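Local coordinates for protein GH5 (Bacteroidetes bacterium AC2a, PDB 4YHE) that probably hydrolyses beta-glucosidic linkages of cellulose, as a family 5 glycoside hydrolase built on a beta/alpha barrel, at residues V8-G11 and M12-G15; G202-E205 and T206-I209; V215-P218 and D219-V222; I317-A320 and M321-R325; A360-A363 and M364-W368. All coordinates share one frame; numbering follows the deposited sequence.

Contact 1 (V8-G11 and M12-G15)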
loop_
_atom_site.group_PDB
_atom_site.type_symbol
_atom_site.label_atom_id
_atom_site.label_comp_id
_atom_site.label_asym_id
_atom_site.label_seq_id
_atom_site.Cartn_x
_atom_site.Cartn_y
_atom_site.Cartn_z
ATOM N N VAL A 8 9.090 -15.334 2.199
ATOM C CA VAL A 8 8.936 -14.840 0.845
ATOM C C VAL A 8 7.782 -15.559 0.188
ATOM O O VAL A 8 7.066 -14.962 -0.604
ATOM C CB VAL A 8 10.222 -14.971 -0.001
ATOM C CG1 VAL A 8 9.981 -14.612 -1.460
ATOM C CG2 VAL A 8 11.318 -14.083 0.591
ATOM N N GLN A 9 7.622 -16.853 0.495
ATOM C CA GLN A 9 6.456 -17.586 0.034
ATOM C C GLN A 9 5.179 -16.891 0.484
ATOM O O GLN A 9 4.247 -16.742 -0.316
ATOM C CB GLN A 9 6.441 -19.025 0.572
ATOM C CG GLN A 9 7.151 -20.050 -0.296
ATOM C CD GLN A 9 7.069 -21.456 0.325
ATOM O OE1 GLN A 9 8.069 -21.984 0.819
ATOM N NE2 GLN A 9 5.874 -22.030 0.352
ATOM N N PHE A 10 5.150 -16.471 1.745
ATOM C CA PHE A 10 3.982 -15.752 2.292
ATOM C C PHE A 10 3.705 -14.441 1.541
ATOM O O PHE A 10 2.575 -14.224 1.078
ATOM C CB PHE A 10 4.092 -15.461 3.779
ATOM C CG PHE A 10 2.898 -14.740 4.306
ATOM C CD1 PHE A 10 1.711 -15.436 4.542
ATOM C CD2 PHE A 10 2.911 -13.356 4.483
ATOM C CE1 PHE A 10 0.576 -14.767 4.995
ATOM C CE2 PHE A 10 1.779 -12.678 4.936
ATOM C CZ PHE A 10 0.615 -13.374 5.183
ATOM N N GLY A 11 4.727 -13.593 1.393
ATOM C CA GLY A 11 4.633 -12.415 0.498
ATOM C C GLY A 11 4.037 -12.697 -0.872
ATOM O O GLY A 11 3.088 -12.016 -1.339
ATOM N N MET A 12 4.549 -13.724 -1.547
ATOM C CA MET A 12 4.024 -14.073 -2.864
ATOM C C MET A 12 2.577 -14.503 -2.873
ATOM O O MET A 12 1.896 -14.343 -3.874
ATOM C CB MET A 12 4.837 -15.171 -3.533
ATOM C CG MET A 12 5.939 -14.626 -4.384
ATOM S SD MET A 12 6.779 -16.005 -5.122
ATOM C CE MET A 12 6.017 -16.054 -6.714
ATOM N N SER A 13 2.118 -15.024 -1.751
ATOM C CA SER A 13 0.754 -15.547 -1.621
ATOM C C SER A 13 -0.266 -14.427 -1.674
ATOM O O SER A 13 -1.441 -14.679 -1.943
ATOM C CB SER A 13 0.611 -16.385 -0.337
ATOM O OG SER A 13 0.411 -15.607 0.825
ATOM N N MET A 14 0.181 -13.176 -1.407
ATOM C CA MET A 14 -0.687 -12.024 -1.593
ATOM C C MET A 14 -0.979 -11.699 -3.041
ATOM O O MET A 14 -1.929 -10.937 -3.316
ATOM C CB MET A 14 -0.128 -10.802 -0.833
ATOM C CG MET A 14 -0.062 -11.068 0.648
ATOM S SD MET A 14 0.137 -9.612 1.697
ATOM C CE MET A 14 1.608 -8.921 1.013
ATOM N N GLY A 15 -0.179 -12.258 -3.970
ATOM C CA GLY A 15 -0.363 -12.103 -5.377
ATOM C C GLY A 15 -0.562 -10.661 -5.852
ATOM O O GLY A 15 0.235 -9.759 -5.493
#
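With chi1 of Ser13 near 81°, its OG sits between the backbone N and the carbonyl carbon and turns back to the carbonyl of Phe10, one helical turn earlier. Phe10 takes the other course: its CG stands anti to the backbone N, which leaves the ring near the serine, CD1 3.9 Å from Ser13 OG. The serine donates its hydroxyl hydrogen, and the bond from Ser13 OG to Phe10 O is short, 2.6 Å, lying in the carbonyl plane on a lone pair. Ser13 N reaches the same Phe10 O at 3.0 Å, but from well above that plane, so one oxygen is gripped by two donors of a single residue.

This happens where helix 6-13 runs out. Met12 N still makes a regular bond to Val8 O, 3.0 Å long, whereas Met14 N goes to Gly11 O at 3.1 Å, a three-residue step that tightens the last turn. Gly15 then leaves helical geometry with positive phi, a conformation glycine adopts without a CB to strain it, and pairs by its backbone with Ala328 in the barrel. Phe10 stacks on Tyr208, and Met14, bent at its thioether, rests on Ile97, Ile99 and Met237; large apolar groups suit this buried end of the barrel. A small hydroxyl suits position 13 because it can fold onto its own helix. The chemistry implies that carbonyls left over as the helix unwinds are met partly by local donors and partly by barrel serines, Ser327 on Gly11 O and Ser57 on Met14 O, while Phe10 and Met14 serve the apolar interior.

Contact 2 (G202-E205 and T206-I209)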
loop_
_atom_site.group_PDB
_atom_site.type_symbol
_atom_site.label_atom_id
_atom_site.label_comp_id
_atom_site.label_asym_id
_atom_site.label_seq_id
_atom_site.Cartn_x
_atom_site.Cartn_y
_atom_site.Cartn_z
ATOM N N GLY A 202 -1.279 -13.507 21.966
ATOM C CA GLY A 202 -1.926 -14.472 21.092
ATOM C C GLY A 202 -1.271 -14.558 19.737
ATOM O O GLY A 202 -0.052 -14.613 19.626
ATOM N N LYS A 203 -2.070 -14.543 18.686
ATOM C CA LYS A 203 -1.523 -14.743 17.358
ATOM C C LYS A 203 -0.768 -13.527 16.822
ATOM O O LYS A 203 -0.143 -13.622 15.788
ATOM C CB LYS A 203 -2.607 -15.211 16.413
ATOM C CG LYS A 203 -3.150 -16.584 16.829
ATOM C CD LYS A 203 -4.310 -16.990 15.945
ATOM C CE LYS A 203 -4.915 -18.324 16.357
ATOM N NZ LYS A 203 -6.155 -18.608 15.589
ATOM N N ASN A 204 -0.797 -12.403 17.536
ATOM C CA ASN A 204 0.088 -11.294 17.181
ATOM C C ASN A 204 1.568 -11.672 17.334
ATOM O O ASN A 204 2.433 -10.935 16.862
ATOM C CB ASN A 204 -0.202 -10.077 18.024
ATOM C CG ASN A 204 -1.615 -9.594 17.858
ATOM O OD1 ASN A 204 -2.023 -9.216 16.760
ATOM N ND2 ASN A 204 -2.387 -9.633 18.935
ATOM N N GLU A 205 1.852 -12.791 18.024
ATOM C CA GLU A 205 3.221 -13.248 18.244
ATOM C C GLU A 205 3.955 -13.575 16.974
ATOM O O GLU A 205 5.139 -13.305 16.876
ATOM C CB GLU A 205 3.270 -14.501 19.139
ATOM C CG GLU A 205 4.683 -15.059 19.411
ATOM C CD GLU A 205 5.475 -14.241 20.435
ATOM O OE1 GLU A 205 5.125 -13.051 20.633
ATOM O OE2 GLU A 205 6.438 -14.776 21.062
ATOM N N THR A 206 3.272 -14.207 16.035
ATOM C CA THR A 206 3.894 -14.662 14.804
ATOM C C THR A 206 3.220 -14.095 13.554
ATOM O O THR A 206 3.384 -14.635 12.467
ATOM C CB THR A 206 3.803 -16.181 14.734
ATOM O OG1 THR A 206 2.430 -16.536 14.850
ATOM C CG2 THR A 206 4.580 -16.796 15.882
ATOM N N ARG A 207 2.434 -13.037 13.729
ATOM C CA ARG A 207 1.791 -12.344 12.613
ATOM C C ARG A 207 2.866 -11.678 11.743
ATOM O O ARG A 207 3.853 -11.147 12.277
ATOM C CB ARG A 207 0.858 -11.250 13.166
ATOM C CG ARG A 207 0.068 -10.496 12.105
ATOM C CD ARG A 207 -0.951 -9.494 12.664
ATOM N NE ARG A 207 -1.762 -9.956 13.790
ATOM C CZ ARG A 207 -2.633 -10.964 13.780
ATOM N NH1 ARG A 207 -2.855 -11.687 12.695
ATOM N NH2 ARG A 207 -3.298 -11.263 14.893
ATOM N N TYR A 208 2.675 -11.699 10.430
ATOM C CA TYR A 208 3.470 -10.860 9.533
ATOM C C TYR A 208 3.164 -9.396 9.737
ATOM O O TYR A 208 2.005 -9.008 9.813
ATOM C CB TYR A 208 3.251 -11.242 8.105
ATOM C CG TYR A 208 3.893 -12.559 7.800
ATOM C CD1 TYR A 208 5.247 -12.624 7.497
ATOM C CD2 TYR A 208 3.172 -13.731 7.836
ATOM C CE1 TYR A 208 5.862 -13.835 7.239
ATOM C CE2 TYR A 208 3.774 -14.952 7.571
ATOM C CZ TYR A 208 5.124 -14.992 7.287
ATOM O OH TYR A 208 5.755 -16.174 6.991
ATOM N N ILE A 209 4.211 -8.594 9.851
ATOM C CA ILE A 209 4.060 -7.159 9.988
ATOM C C ILE A 209 4.783 -6.433 8.851
ATOM O O ILE A 209 5.990 -6.631 8.658
ATOM C CB ILE A 209 4.628 -6.667 11.302
ATOM C CG1 ILE A 209 3.926 -7.328 12.503
ATOM C CG2 ILE A 209 4.531 -5.151 11.381
ATOM C CD1 ILE A 209 4.611 -7.040 13.810
#
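Asn204 and Arg207 run alongside one another in the same direction and form the tight half of this turn. The arginine approaches side-on: NH2 is 3.0 Å and NE 3.1 Å from Asn204 OD1, so two N-H groups converge on one amide oxygen. That oxygen lies at the edge of the guanidinium, practically in its plane, yet the amide is turned 71° against it. Both donors come from the same face of the amide, NE tilted 24° from its plane and NH2 well above it. The bend of Arg207 at chi3, -44°, folds the guanidinium back beside the asparagine after an extended start, and Lys203 O stands over one face, off its centre.

Second partners fix both groups. Asn204 ND2 gives hydrogen bonds to Gly201 O and Gly147 O, while Arg207 NH2 also reaches Asp153 O and NH1 reaches Leu157 O; the guanidinium makes a cation-pi contact with Phe159 as well.

The other half is looser. Thr206 N makes a weak, 3.5 Å bond to Lys203 O, and Glu205 CG merely passes Thr206 CG2 at 3.9 Å. Lys203 is exposed, its chain extended so that NZ meets Asn152 O, and polar or charged residues are at home on this outer side of the loop leading from helix 181-199 to barrel strand 209-212. Arginine suits the inner side because it has several N-H groups to spend. The chemistry implies a buried cation held mainly by neutral oxygens, its charge probably stabilised by the amide and carbonyl oxygens and by the ring of Phe159.

Contact 3 (V215-P218 and D219-V222)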
loop_
_atom_site.group_PDB
_atom_site.type_symbol
_atom_site.label_atom_id
_atom_site.label_comp_id
_atom_site.label_asym_id
_atom_site.label_seq_id
_atom_site.Cartn_x
_atom_site.Cartn_y
_atom_site.Cartn_z
ATOM N N VAL A 215 8.094 7.972 3.045
ATOM C CA VAL A 215 6.987 8.205 2.088
ATOM C C VAL A 215 6.699 7.008 1.154
ATOM O O VAL A 215 6.171 7.185 0.094
ATOM C CB VAL A 215 7.138 9.559 1.313
ATOM C CG1 VAL A 215 8.127 9.531 0.169
ATOM C CG2 VAL A 215 5.778 10.058 0.838
ATOM N N CYS A 216 6.988 5.799 1.619
ATOM C CA CYS A 216 6.835 4.546 0.815
ATOM C C CYS A 216 7.612 4.514 -0.506
ATOM O O CYS A 216 7.270 3.765 -1.448
ATOM C CB CYS A 216 5.345 4.232 0.587
ATOM S SG CYS A 216 4.508 3.661 2.083
ATOM N N ASN A 217 8.674 5.321 -0.583
ATOM C CA ASN A 217 9.467 5.459 -1.753
ATOM C C ASN A 217 10.457 4.303 -1.749
ATOM O O ASN A 217 11.262 4.181 -0.821
ATOM C CB ASN A 217 10.233 6.806 -1.734
ATOM C CG ASN A 217 11.167 6.967 -2.909
ATOM O OD1 ASN A 217 12.304 6.484 -2.915
ATOM N ND2 ASN A 217 10.705 7.682 -3.906
ATOM N N PRO A 218 10.391 3.439 -2.782
ATOM C CA PRO A 218 11.291 2.278 -2.796
ATOM C C PRO A 218 12.780 2.586 -2.590
ATOM O O PRO A 218 13.448 1.936 -1.781
ATOM C CB PRO A 218 11.037 1.654 -4.170
ATOM C CG PRO A 218 9.654 2.050 -4.518
ATOM C CD PRO A 218 9.478 3.444 -3.940
ATOM N N ASP A 219 13.325 3.550 -3.314
ATOM C CA ASP A 219 14.741 3.840 -3.140
ATOM C C ASP A 219 15.101 4.379 -1.768
ATOM O O ASP A 219 16.112 3.948 -1.201
ATOM C CB ASP A 219 15.251 4.716 -4.265
ATOM C CG ASP A 219 15.308 3.946 -5.588
ATOM O OD1 ASP A 219 15.434 2.690 -5.556
ATOM O OD2 ASP A 219 15.196 4.570 -6.632
ATOM N N LEU A 220 14.282 5.284 -1.205
ATOM C CA LEU A 220 14.588 5.814 0.120
ATOM C C LEU A 220 14.426 4.710 1.163
ATOM O O LEU A 220 15.070 4.728 2.214
ATOM C CB LEU A 220 13.724 7.029 0.462
ATOM C CG LEU A 220 13.939 8.285 -0.398
ATOM C CD1 LEU A 220 13.019 9.392 0.110
ATOM C CD2 LEU A 220 15.386 8.747 -0.312
ATOM N N THR A 221 13.585 3.729 0.842
ATOM C CA THR A 221 13.418 2.542 1.678
ATOM C C THR A 221 14.685 1.675 1.668
ATOM O O THR A 221 15.303 1.430 2.720
ATOM C CB THR A 221 12.172 1.716 1.224
ATOM O OG1 THR A 221 11.014 2.547 1.269
ATOM C CG2 THR A 221 11.942 0.508 2.151
ATOM N N VAL A 222 15.065 1.216 0.477
ATOM C CA VAL A 222 16.279 0.435 0.298
ATOM C C VAL A 222 17.468 1.118 0.996
ATOM O O VAL A 222 18.261 0.464 1.674
ATOM C CB VAL A 222 16.555 0.203 -1.197
ATOM C CG1 VAL A 222 17.963 -0.302 -1.484
ATOM C CG2 VAL A 222 15.531 -0.757 -1.793
#
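Asn217 and Leu220 are set obliquely to each other, the amide oxygen of the first lying against CG of the second at 3.5 Å. Asn217 CG is anti to its own backbone N, with chi1 at 176°, and this carries OD1 forward over the first turn of the helix. There it accepts from Leu220 N at 2.9 Å, nearly straight at 162°, in the carbonyl plane and on a lone pair.

Thr221 closes the turn from further along the helix, its side chain setting out toward the preceding loop. Its OG1 donates to Asn217 O at 2.7 Å from above the carbonyl plane, while Thr221 N reaches that oxygen at 2.9 Å almost in line with the C=O bond; one carbonyl is thus held by two donors. A beta-branched residue fits, since its hydroxyl bonds to the helix start while the side chain also packs on Val238 and Val240.

Pro218 suits the first helical position, where no N-H is required, and lies on Met276. Asp219 reaches Arg279 of helix 270-285 in a salt bridge. The whole is an asparagine N-cap, opening helix 218-224 just after strand 209-212 of the barrel.

Contact 4 (I317-A320 and M321-R325)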
loop_
_atom_site.group_PDB
_atom_site.type_symbol
_atom_site.label_atom_id
_atom_site.label_comp_id
_atom_site.label_asym_id
_atom_site.label_seq_id
_atom_site.Cartn_x
_atom_site.Cartn_y
_atom_site.Cartn_z
ATOM N N ILE A 317 4.699 -4.366 -15.648
ATOM C CA ILE A 317 5.213 -4.219 -14.293
ATOM C C ILE A 317 4.820 -5.373 -13.353
ATOM O O ILE A 317 5.618 -5.784 -12.514
ATOM C CB ILE A 317 4.863 -2.844 -13.662
ATOM C CG1 ILE A 317 3.400 -2.744 -13.269
ATOM C CG2 ILE A 317 5.302 -1.711 -14.598
ATOM C CD1 ILE A 317 3.043 -1.397 -12.639
ATOM N N CYS A 318 3.611 -5.898 -13.514
ATOM C CA CYS A 318 3.143 -6.986 -12.686
ATOM C C CYS A 318 3.914 -8.291 -13.013
ATOM O O CYS A 318 4.132 -9.108 -12.138
ATOM C CB CYS A 318 1.644 -7.161 -12.835
ATOM S SG CYS A 318 0.707 -5.718 -12.144
ATOM N N LYS A 319 4.307 -8.450 -14.261
ATOM C CA LYS A 319 5.153 -9.614 -14.635
ATOM C C LYS A 319 6.509 -9.441 -13.980
ATOM O O LYS A 319 7.023 -10.334 -13.303
ATOM C CB LYS A 319 5.290 -9.762 -16.144
ATOM C CG LYS A 319 6.238 -10.886 -16.547
ATOM C CD LYS A 319 5.857 -12.202 -15.907
ATOM C CE LYS A 319 6.505 -13.400 -16.633
ATOM N NZ LYS A 319 6.645 -14.552 -15.698
ATOM N N ALA A 320 7.062 -8.244 -14.104
ATOM C CA ALA A 320 8.343 -7.970 -13.463
ATOM C C ALA A 320 8.325 -8.240 -11.948
ATOM O O ALA A 320 9.302 -8.729 -11.374
ATOM C CB ALA A 320 8.802 -6.539 -13.775
ATOM N N MET A 321 7.206 -7.927 -11.283
ATOM C CA MET A 321 7.064 -8.171 -9.867
ATOM C C MET A 321 7.031 -9.671 -9.539
ATOM O O MET A 321 7.754 -10.125 -8.671
ATOM C CB MET A 321 5.769 -7.509 -9.329
ATOM C CG MET A 321 5.830 -5.983 -9.314
ATOM S SD MET A 321 4.172 -5.291 -9.096
ATOM C CE MET A 321 4.528 -3.531 -9.296
ATOM N N ARG A 322 6.168 -10.409 -10.230
ATOM C CA ARG A 322 6.100 -11.856 -10.057
ATOM C C ARG A 322 7.489 -12.501 -10.185
ATOM O O ARG A 322 7.881 -13.295 -9.341
ATOM C CB ARG A 322 5.166 -12.439 -11.098
ATOM C CG ARG A 322 5.201 -13.955 -11.234
ATOM C CD ARG A 322 4.687 -14.673 -9.998
ATOM N NE ARG A 322 4.918 -16.119 -10.098
ATOM C CZ ARG A 322 4.191 -16.968 -10.819
ATOM N NH1 ARG A 322 3.121 -16.579 -11.503
ATOM N NH2 ARG A 322 4.535 -18.251 -10.835
ATOM N N ASP A 323 8.219 -12.113 -11.224
ATOM C CA ASP A 323 9.548 -12.675 -11.487
ATOM C C ASP A 323 10.540 -12.393 -10.380
ATOM O O ASP A 323 11.491 -13.138 -10.209
ATOM C CB ASP A 323 10.080 -12.190 -12.835
ATOM C CG ASP A 323 9.329 -12.797 -14.013
ATOM O OD1 ASP A 323 8.617 -13.794 -13.809
ATOM O OD2 ASP A 323 9.403 -12.258 -15.127
ATOM N N ARG A 324 10.299 -11.319 -9.615
ATOM C CA ARG A 324 11.078 -10.969 -8.441
ATOM C C ARG A 324 10.430 -11.381 -7.119
ATOM O O ARG A 324 10.906 -11.016 -6.056
ATOM C CB ARG A 324 11.352 -9.449 -8.484
ATOM C CG ARG A 324 12.407 -9.102 -9.512
ATOM C CD ARG A 324 12.355 -7.703 -10.096
ATOM N NE ARG A 324 13.278 -7.634 -11.225
ATOM C CZ ARG A 324 13.037 -8.134 -12.435
ATOM N NH1 ARG A 324 11.852 -8.678 -12.734
ATOM N NH2 ARG A 324 13.973 -8.062 -13.372
ATOM N N ARG A 325 9.364 -12.188 -7.180
ATOM C CA ARG A 325 8.676 -12.686 -5.975
ATOM C C ARG A 325 8.051 -11.591 -5.102
ATOM O O ARG A 325 7.951 -11.723 -3.882
ATOM C CB ARG A 325 9.627 -13.582 -5.158
ATOM C CG ARG A 325 10.165 -14.704 -6.044
ATOM C CD ARG A 325 11.022 -15.714 -5.320
ATOM N NE ARG A 325 11.526 -16.618 -6.349
ATOM C CZ ARG A 325 11.839 -17.899 -6.180
ATOM N NH1 ARG A 325 11.740 -18.481 -4.988
ATOM N NH2 ARG A 325 12.265 -18.595 -7.232
#
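Ala320 O is gripped by two donors from Arg324. NH1 reaches it at 2.9 Å, in the carbonyl plane and on a lone pair, with the oxygen at the edge of the guanidinium; the backbone N adds a weak bond of 3.3 Å. The chain of Arg324, extended from CG to NE, bends at its end to bring NH1 back over the helix terminus, and NE goes on to Asn278 OD1.

One residue earlier, Lys319 NZ forms a salt bridge with Asp323 OD1 at 2.8 Å, on the syn lone pair. A bend at chi2, 54°, lays the lysine across the carboxylate, where CE passes OD2 at 3.5 Å. Cutting Lys319 back to an alanine would probably leave the Asp323 carboxylate without this cation and take away the aliphatic chain that covers Leu377 and Ile380.

Both lie in the last turns of helix 304-323, which links strands 291-296 and 327-332 in a beta-alpha-beta unit. The helix itself ends in a Schellman motif with Arg325, of positive phi, as C-prime: its N bonds to Arg322 O, and Ile326 N to Met321 O.

On the inner face, Met321 CE touches Ile317 CG1 at 4.2 Å. Long, flexible methionine suits this position, reaching Phe293 and Tyr273.

Contact 5 (A360-A363 and M364-W368)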
loop_
_atom_site.group_PDB
_atom_site.type_symbol
_atom_site.label_atom_id
_atom_site.label_comp_id
_atom_site.label_asym_id
_atom_site.label_seq_id
_atom_site.Cartn_x
_atom_site.Cartn_y
_atom_site.Cartn_z
ATOM N N ALA A 360 -8.620 -3.845 -16.957
ATOM C CA ALA A 360 -7.486 -3.440 -16.137
ATOM C C ALA A 360 -7.141 -4.502 -15.099
ATOM O O ALA A 360 -5.983 -4.841 -14.922
ATOM C CB ALA A 360 -7.820 -2.116 -15.446
ATOM N N VAL A 361 -8.173 -5.050 -14.463
ATOM C CA VAL A 361 -8.023 -5.999 -13.396
ATOM C C VAL A 361 -7.431 -7.305 -13.982
ATOM O O VAL A 361 -6.510 -7.870 -13.424
ATOM C CB VAL A 361 -9.394 -6.208 -12.690
ATOM C CG1 VAL A 361 -9.464 -7.471 -11.897
ATOM C CG2 VAL A 361 -9.682 -5.025 -11.773
ATOM N N ARG A 362 -7.937 -7.700 -15.141
ATOM C CA ARG A 362 -7.424 -8.876 -15.849
ATOM C C ARG A 362 -5.957 -8.690 -16.274
ATOM O O ARG A 362 -5.154 -9.613 -16.096
ATOM C CB ARG A 362 -8.314 -9.182 -17.048
ATOM C CG ARG A 362 -9.726 -9.652 -16.708
ATOM C CD ARG A 362 -9.847 -11.189 -16.642
ATOM N NE ARG A 362 -8.956 -11.770 -15.657
ATOM C CZ ARG A 362 -9.145 -11.793 -14.340
ATOM N NH1 ARG A 362 -10.236 -11.294 -13.788
ATOM N NH2 ARG A 362 -8.227 -12.313 -13.550
ATOM N N ALA A 363 -5.601 -7.512 -16.807
ATOM C CA ALA A 363 -4.222 -7.236 -17.184
ATOM C C ALA A 363 -3.261 -7.486 -16.027
ATOM O O ALA A 363 -2.253 -8.210 -16.163
ATOM C CB ALA A 363 -4.075 -5.845 -17.741
ATOM N N MET A 364 -3.575 -6.929 -14.849
ATOM C CA MET A 364 -2.676 -7.024 -13.735
ATOM C C MET A 364 -2.625 -8.445 -13.138
ATOM O O MET A 364 -1.534 -9.026 -12.986
ATOM C CB MET A 364 -3.006 -5.917 -12.692
ATOM C CG MET A 364 -4.410 -5.901 -12.146
ATOM S SD MET A 364 -4.663 -4.466 -11.019
ATOM C CE MET A 364 -4.575 -3.102 -12.099
ATOM N N ILE A 365 -3.788 -9.040 -12.868
ATOM C CA ILE A 365 -3.825 -10.315 -12.188
ATOM C C ILE A 365 -3.271 -11.381 -13.144
ATOM O O ILE A 365 -2.422 -12.133 -12.763
ATOM C CB ILE A 365 -5.245 -10.679 -11.756
ATOM C CG1 ILE A 365 -5.705 -9.712 -10.662
ATOM C CG2 ILE A 365 -5.358 -12.118 -11.262
ATOM C CD1 ILE A 365 -7.165 -9.863 -10.322
ATOM N N ASP A 366 -3.734 -11.397 -14.376
ATOM C CA ASP A 366 -3.373 -12.527 -15.267
ATOM C C ASP A 366 -1.879 -12.487 -15.648
ATOM O O ASP A 366 -1.263 -13.534 -15.845
ATOM C CB ASP A 366 -4.232 -12.533 -16.496
ATOM C CG ASP A 366 -5.674 -12.831 -16.189
ATOM O OD1 ASP A 366 -5.972 -13.327 -15.107
ATOM O OD2 ASP A 366 -6.516 -12.592 -17.051
ATOM N N SER A 367 -1.281 -11.293 -15.687
ATOM C CA SER A 367 0.138 -11.200 -15.969
ATOM C C SER A 367 0.978 -11.726 -14.792
ATOM O O SER A 367 1.900 -12.519 -15.001
ATOM C CB SER A 367 0.527 -9.787 -16.366
ATOM O OG SER A 367 1.851 -9.744 -16.866
ATOM N N TRP A 368 0.672 -11.290 -13.567
ATOM C CA TRP A 368 1.325 -11.771 -12.374
ATOM C C TRP A 368 1.179 -13.285 -12.246
ATOM O O TRP A 368 2.147 -13.944 -11.918
ATOM C CB TRP A 368 0.781 -11.103 -11.106
ATOM C CG TRP A 368 1.651 -11.219 -9.948
ATOM C CD1 TRP A 368 2.584 -10.296 -9.503
ATOM C CD2 TRP A 368 1.713 -12.319 -9.015
ATOM N NE1 TRP A 368 3.221 -10.785 -8.397
ATOM C CE2 TRP A 368 2.701 -12.007 -8.066
ATOM C CE3 TRP A 368 1.023 -13.520 -8.893
ATOM C CZ2 TRP A 368 3.034 -12.873 -7.012
ATOM C CZ3 TRP A 368 1.357 -14.374 -7.852
ATOM C CH2 TRP A 368 2.340 -14.053 -6.935
#
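Regular i to i+4 bonds, such as Ile365 N to Val361 O at 3.0 Å, carry helix 357-369 through both segments and place residues four apart on one side.

Arg362 and Asp366 use that spacing for a two-pronged salt bridge. The arginine comes side-on, NE to Asp366 OD2 and NH2 to Asp366 OD1, each 2.9 Å. Both oxygens lie at the edge of the guanidinium, but the carboxylate is turned 37° against it, so OD1 is met from above its own plane. Bends at chi2 (-93°) and chi3 (59°) curl the arginine back along the helix. A leucine in its place would probably leave the exposed Asp366 without its cation and Ala53 O without the bond from NH1.

The helix packs on the outside of the barrel, beside helix 304-323 and strand 16-20. On its barrel-facing side, Val361 and Ile365 run side by side, Val361 CG1 to Ile365 CD1 at 3.7 Å, and both meet Phe55; branched chains suit this apolar side. Met364, turned at chi3, brings CE to 3.6 Å from Ala360 O and reaches Phe314 and Ile16. Small Ser367 sits close to helix 304-323, its OG bonding Arg315 O and Tyr375 OH.

Overall arrangement
All five contacts join residues close in sequence within one beta/alpha barrel. Contacts 1, 4 and 5 are largely buried and meet: Met12 packs against Arg322 and Arg325, while Trp368 reaches both Met12 and Gly15 and gives its carbonyl to Arg322. Contacts 2 and 3 are only partly buried; contact 2 joins contact 1 through the stacked rings of Tyr208 and Phe10, whereas contact 3 touches none of the others. Contacts 1 and 4 finish helices and contact 3 begins one, by side-chain-to-backbone bonds; contacts 4 and 5 both carry a base-acid pair one helical turn apart, near a helix end and within a helix respectively; contact 2 braces a loop with neutral oxygens.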